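Long-range contact in Afp2 (Serratia entomophila, PDB 6RBN), which probably forms part of the contractile sheath around the inner tube of the anti-feeding prophage, an injection particle: residues 33-38 with 85-90. Sequence-based numbering, arbitrary orientation.
Sequences AYDSEN and VNEANI
A33 and Y34 run parallel to V85 and N86, paired in that order (CA of A33 to CA of V85 5.2 Å, CA of Y34 to CA of N86 4.9 Å), at the C-terminal ends of strands 30-34 and 82-86. The N of Y34 donates to the O of V85 at 3.3 Å, and one step on the N of E87 reaches the O of Y34 at 3.0 Å, a weak bond bent to 129°. Past this point the chains part: 86-89 makes a type I turn into helix 90-97, closed by N89 N to N86 O, with N89 ND2 also bonded to N86 OD1 (2.7 Å).

On one face of the sheet, Y34 has CG tucked between its backbone N and carbonyl carbon (chi1 64°), which swings the ring across to the neighbouring strand beneath N86. The CB of N86 sits over the ring face, 3.9 Å from its centroid, as a CH-pi contact, while F67 of helix 66-75 also touches the tyrosine. A33 and V85 occupy the other face, where A33 CB meets I90 CG2 at 4.1 Å, close to T112 and A115 of helix 112-122.

Beyond the last strand pair, E87 stretches its extended chain toward S36, whose OG bonds to OE2 of E87 (3.2 Å) on the anti side of the carboxylate. The D35 carboxylate lies alongside that of E87, pointing the same way with planes 62° apart and no hydrogen bond between them. Two weak bonds, from the N atoms of S36 and E37, reach D35 OD1.

These neighbouring parallel strands belong to a mixed sheet in which 46-49 runs antiparallel; helices on both faces fit a three-layer alpha/beta sandwich, consistent with the subtilisin-like domain of tail sheath proteins.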
ATOM      1  N   ALA C  33      -7.808 -59.258 -76.618  1.00 81.51           N
ATOM      2  CA  ALA C  33      -6.709 -59.497 -77.539  1.00 81.51           C
ATOM      3  C   ALA C  33      -7.229 -60.140 -78.816  1.00 81.51           C
ATOM      4  O   ALA C  33      -7.980 -61.118 -78.761  1.00 81.51           O
ATOM      5  CB  ALA C  33      -5.650 -60.389 -76.892  1.00 81.51           C
ATOM      6  N   TYR C  34      -6.838 -59.587 -79.958  1.00 91.28           N
ATOM      7  CA  TYR C  34      -7.137 -60.187 -81.248  1.00 91.28           C
ATOM      8  C   TYR C  34      -5.847 -60.596 -81.945  1.00 91.28           C
ATOM      9  O   TYR C  34      -4.751 -60.168 -81.577  1.00 91.28           O
ATOM     10  CB  TYR C  34      -7.959 -59.240 -82.133  1.00 91.28           C
ATOM     11  CG  TYR C  34      -7.284 -57.949 -82.541  1.00 91.28           C
ATOM     12  CD1 TYR C  34      -7.364 -56.820 -81.741  1.00 91.28           C
ATOM     13  CD2 TYR C  34      -6.617 -57.844 -83.755  1.00 91.28           C
ATOM     14  CE1 TYR C  34      -6.767 -55.635 -82.118  1.00 91.28           C
ATOM     15  CE2 TYR C  34      -6.017 -56.665 -84.141  1.00 91.28           C
ATOM     16  CZ  TYR C  34      -6.097 -55.563 -83.321  1.00 91.28           C
ATOM     17  OH  TYR C  34      -5.499 -54.385 -83.703  1.00 91.28           O
ATOM     18  N   ASP C  35      -5.995 -61.433 -82.965  1.00100.60           N
ATOM     19  CA  ASP C  35      -4.852 -62.019 -83.646  1.00100.60           C
ATOM     20  C   ASP C  35      -4.203 -60.999 -84.575  1.00100.60           C
ATOM     21  O   ASP C  35      -4.873 -60.153 -85.171  1.00100.60           O
ATOM     22  CB  ASP C  35      -5.288 -63.252 -84.438  1.00100.60           C
ATOM     23  CG  ASP C  35      -4.121 -64.129 -84.868  1.00100.60           C
ATOM     24  OD1 ASP C  35      -2.959 -63.806 -84.549  1.00100.60           O
ATOM     25  OD2 ASP C  35      -4.368 -65.155 -85.532  1.00100.60           O
ATOM     26  N   SER C  36      -2.877 -61.096 -84.692  1.00104.28           N
ATOM     27  CA  SER C  36      -2.132 -60.205 -85.575  1.00104.28           C
ATOM     28  C   SER C  36      -2.430 -60.511 -87.039  1.00104.28           C
ATOM     29  O   SER C  36      -2.449 -59.606 -87.881  1.00104.28           O
ATOM     30  CB  SER C  36      -0.636 -60.324 -85.291  1.00104.28           C
ATOM     31  OG  SER C  36      -0.165 -61.619 -85.610  1.00104.28           O
ATOM     32  N   GLU C  37      -2.670 -61.780 -87.356  1.00109.08           N
ATOM     33  CA  GLU C  37      -3.072 -62.210 -88.694  1.00109.08           C
ATOM     34  C   GLU C  37      -4.585 -62.083 -88.863  1.00109.08           C
ATOM     35  O   GLU C  37      -5.316 -63.057 -89.025  1.00109.08           O
ATOM     36  CB  GLU C  37      -2.581 -63.637 -88.938  1.00109.08           C
ATOM     37  CG  GLU C  37      -2.525 -64.107 -90.407  1.00109.08           C
ATOM     38  CD  GLU C  37      -3.740 -64.909 -90.852  1.00109.08           C
ATOM     39  OE1 GLU C  37      -4.336 -65.610 -90.004  1.00109.08           O
ATOM     40  OE2 GLU C  37      -4.095 -64.845 -92.048  1.00109.08           O
ATOM     41  N   ASN C  38      -5.078 -60.859 -88.735  1.00106.81           N
ATOM     42  CA  ASN C  38      -6.482 -60.556 -88.958  1.00106.81           C
ATOM     43  C   ASN C  38      -6.596 -59.515 -90.066  1.00106.81           C
ATOM     44  O   ASN C  38      -5.745 -58.630 -90.191  1.00106.81           O
ATOM     45  CB  ASN C  38      -7.148 -60.057 -87.676  1.00106.81           C
ATOM     46  CG  ASN C  38      -8.659 -60.122 -87.740  1.00106.81           C
ATOM     47  OD1 ASN C  38      -9.232 -60.476 -88.767  1.00106.81           O
ATOM     48  ND2 ASN C  38      -9.311 -59.809 -86.631  1.00106.81           N
ATOM     49  N   VAL C  85      -6.566 -54.631 -78.325  1.00 84.61           N
ATOM     50  CA  VAL C  85      -5.127 -54.604 -78.531  1.00 84.61           C
ATOM     51  C   VAL C  85      -4.753 -55.871 -79.287  1.00 84.61           C
ATOM     52  O   VAL C  85      -5.216 -56.958 -78.932  1.00 84.61           O
ATOM     53  CB  VAL C  85      -4.372 -54.510 -77.192  1.00 84.61           C
ATOM     54  CG1 VAL C  85      -2.882 -54.462 -77.419  1.00 84.61           C
ATOM     55  CG2 VAL C  85      -4.832 -53.301 -76.402  1.00 84.61           C
ATOM     56  N   ASN C  86      -3.951 -55.736 -80.344  1.00 90.80           N
ATOM     57  CA  ASN C  86      -3.458 -56.926 -81.025  1.00 90.80           C
ATOM     58  C   ASN C  86      -2.444 -57.656 -80.151  1.00 90.80           C
ATOM     59  O   ASN C  86      -1.808 -57.058 -79.283  1.00 90.80           O
ATOM     60  CB  ASN C  86      -2.859 -56.583 -82.395  1.00 90.80           C
ATOM     61  CG  ASN C  86      -1.797 -55.511 -82.336  1.00 90.80           C
ATOM     62  OD1 ASN C  86      -1.465 -54.990 -81.276  1.00 90.80           O
ATOM     63  ND2 ASN C  86      -1.245 -55.179 -83.496  1.00 90.80           N
ATOM     64  N   GLU C  87      -2.298 -58.961 -80.403  1.00 93.95           N
ATOM     65  CA  GLU C  87      -1.584 -59.868 -79.508  1.00 93.95           C
ATOM     66  C   GLU C  87      -0.102 -59.538 -79.349  1.00 93.95           C
ATOM     67  O   GLU C  87       0.511 -59.970 -78.366  1.00 93.95           O
ATOM     68  CB  GLU C  87      -1.724 -61.306 -80.008  1.00 93.95           C
ATOM     69  CG  GLU C  87      -1.075 -61.527 -81.361  1.00 93.95           C
ATOM     70  CD  GLU C  87      -1.178 -62.951 -81.855  1.00 93.95           C
ATOM     71  OE1 GLU C  87      -1.798 -63.780 -81.168  1.00 93.95           O
ATOM     72  OE2 GLU C  87      -0.619 -63.243 -82.932  1.00 93.95           O
ATOM     73  N   ALA C  88       0.488 -58.786 -80.276  1.00 91.64           N
ATOM     74  CA  ALA C  88       1.890 -58.415 -80.173  1.00 91.64           C
ATOM     75  C   ALA C  88       2.110 -57.149 -79.365  1.00 91.64           C
ATOM     76  O   ALA C  88       3.252 -56.688 -79.268  1.00 91.64           O
ATOM     77  CB  ALA C  88       2.488 -58.238 -81.570  1.00 91.64           C
ATOM     78  N   ASN C  89       1.057 -56.574 -78.783  1.00 88.40           N
ATOM     79  CA  ASN C  89       1.181 -55.321 -78.055  1.00 88.40           C
ATOM     80  C   ASN C  89       0.455 -55.333 -76.719  1.00 88.40           C
ATOM     81  O   ASN C  89       0.274 -54.264 -76.127  1.00 88.40           O
ATOM     82  CB  ASN C  89       0.654 -54.158 -78.901  1.00 88.40           C
ATOM     83  CG  ASN C  89       1.515 -53.882 -80.107  1.00 88.40           C
ATOM     84  OD1 ASN C  89       2.740 -53.898 -80.024  1.00 88.40           O
ATOM     85  ND2 ASN C  89       0.880 -53.629 -81.242  1.00 88.40           N
ATOM     86  N   ILE C  90       0.024 -56.498 -76.227  1.00 85.16           N
ATOM     87  CA  ILE C  90      -0.774 -56.496 -75.005  1.00 85.16           C
ATOM     88  C   ILE C  90       0.106 -56.308 -73.779  1.00 85.16           C
ATOM     89  O   ILE C  90      -0.385 -55.860 -72.740  1.00 85.16           O
ATOM     90  CB  ILE C  90      -1.645 -57.766 -74.904  1.00 85.16           C
ATOM     91  CG1 ILE C  90      -0.852 -59.038 -74.600  1.00 85.16           C
ATOM     92  CG2 ILE C  90      -2.393 -57.998 -76.189  1.00 85.16           C
ATOM     93  CD1 ILE C  90      -0.961 -59.507 -73.146  1.00 85.16           C
TER